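Local coordinates for protein histidine phosphotransferase (Caulobacter crescentus, PDB 2OOC) that probably relays phosphoryl groups between a sensor kinase and response regulators in a phosphorelay, and is an essential regulator of stalk biogenesis, at residues Pro43-Thr48 with Asp54-Val59. Sequence-based numbering, arbitrary orientation. Where two conformers were deposited one is given.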
# COMPACT_ATOMS: atom_id res chain seq x y z
N PRO A 43 -0.25 10.44 7.18
CA PRO A 43 -0.10 11.81 7.67
C PRO A 43 1.31 12.15 8.18
O PRO A 43 1.67 13.33 8.20
CB PRO A 43 -1.13 11.91 8.79
CG PRO A 43 -2.07 10.85 8.56
CD PRO A 43 -1.33 9.73 7.90
N MSE A 44 2.11 11.13 8.48
CA MSE A 44 3.47 11.35 8.99
C MSE A 44 4.51 11.46 7.93
O MSE A 44 5.69 11.71 8.24
CB MSE A 44 3.87 10.22 9.90
CG MSE A 44 2.83 9.96 10.94
SE MSE A 44 3.47 8.61 12.04
CE MSE A 44 1.89 8.18 13.00
N LEU A 45 4.12 11.30 6.65
CA LEU A 45 5.03 11.35 5.53
C LEU A 45 5.31 12.78 5.13
O LEU A 45 4.93 13.28 4.03
CB LEU A 45 4.49 10.55 4.34
CG LEU A 45 4.33 9.06 4.64
CD1 LEU A 45 3.56 8.38 3.56
CD2 LEU A 45 5.69 8.41 4.79
N ASP A 46 6.00 13.48 6.02
CA ASP A 46 6.23 14.93 5.92
C ASP A 46 7.54 15.15 6.65
O ASP A 46 7.67 14.73 7.80
CB ASP A 46 5.07 15.62 6.68
CG ASP A 46 5.20 17.13 6.81
OD1 ASP A 46 6.30 17.69 6.79
OD2 ASP A 46 4.15 17.75 7.06
N PRO A 47 8.53 15.82 6.04
CA PRO A 47 9.82 15.97 6.73
C PRO A 47 9.78 16.72 8.07
O PRO A 47 10.70 16.57 8.86
CB PRO A 47 10.69 16.68 5.69
CG PRO A 47 9.72 17.38 4.84
CD PRO A 47 8.51 16.50 4.73
N THR A 48 8.72 17.50 8.33
CA THR A 48 8.59 18.22 9.55
C THR A 48 7.80 17.41 10.59
O THR A 48 7.59 17.91 11.67
CB THR A 48 7.90 19.57 9.37
OG1 THR A 48 6.53 19.33 9.02
CG2 THR A 48 8.58 20.36 8.24
N ASP A 54 9.84 6.43 10.79
CA ASP A 54 9.10 5.24 11.19
C ASP A 54 7.98 4.93 10.22
O ASP A 54 7.67 3.79 9.97
CB ASP A 54 8.61 5.42 12.62
CG ASP A 54 9.72 5.33 13.62
OD1 ASP A 54 10.49 4.33 13.59
OD2 ASP A 54 9.76 6.24 14.47
N ALA A 55 7.32 5.95 9.75
CA ALA A 55 6.27 5.84 8.74
C ALA A 55 6.81 5.20 7.47
O ALA A 55 6.17 4.27 6.92
CB ALA A 55 5.57 7.16 8.48
N VAL A 56 7.94 5.66 6.96
CA VAL A 56 8.50 5.07 5.74
C VAL A 56 8.80 3.60 5.97
O VAL A 56 8.47 2.74 5.12
CB VAL A 56 9.75 5.82 5.23
CG1 VAL A 56 10.43 5.03 4.09
CG2 VAL A 56 9.34 7.22 4.80
N HIS A 57 9.40 3.27 7.10
CA HIS A 57 9.68 1.88 7.42
C HIS A 57 8.43 1.02 7.45
O HIS A 57 8.41 -0.09 6.95
CB HIS A 57 10.40 1.84 8.79
CG HIS A 57 10.60 0.44 9.30
ND1 HIS A 57 11.64 -0.36 8.88
CD2 HIS A 57 9.90 -0.29 10.21
CE1 HIS A 57 11.55 -1.53 9.48
NE2 HIS A 57 10.50 -1.52 10.28
N THR A 58 7.39 1.52 8.11
CA THR A 58 6.17 0.77 8.32
C THR A 58 5.44 0.60 6.98
O THR A 58 5.01 -0.49 6.62
CB THR A 58 5.28 1.46 9.37
OG1 THR A 58 6.03 1.57 10.59
CG2 THR A 58 3.97 0.68 9.61
N VAL A 59 5.32 1.67 6.20
CA VAL A 59 4.71 1.60 4.85
C VAL A 59 5.46 0.63 4.00
O VAL A 59 4.83 -0.14 3.25
CB VAL A 59 4.58 3.01 4.20
CG1 VAL A 59 4.11 2.87 2.76
CG2 VAL A 59 3.59 3.87 5.04
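Ala55 offers its methyl to two consecutive residues of the loop: Met44 CB lies 3.8 Å from Ala55 CB, and Leu45 CD2 comes within 3.9 Å of the same methyl carbon. All contacts between 43-48 and 54-59 are apolar. Met44, a selenomethionine, makes its closest approach with CB. Leu45 instead touches with its end. Its CG stands beside the backbone N (chi1 -63°), and CD2 then reaches across to Val56 CG2 at 3.8 Å, the two side chains crossing at about a right angle.

Hydrogen bonds shape each segment separately. The backbone bends sharply at Leu45 in an inverse gamma turn, its Asp46 N to Met44 O bond weak, and just after it Asp46 OD1 takes two donors from one face of its carboxylate: Thr48 N at 2.9 Å, which closes an Asx turn, and Thr48 OG1 at 2.8 Å. In the helix, Thr58 OG1 folds back onto Asp54 O (2.8 Å), on the opposite face of that carbonyl from Thr58 N.

Leu85 and Leu92 of helix 85-111 also pack on Leu45, whose carbonyl oxygen accepts a hydrogen bond from Arg89 NH1. These contacts pack the loop between helices 24-41 and 52-66 against helices 52-66 and 85-111, at one end of the four-helix bundle characteristic of Hpt domains.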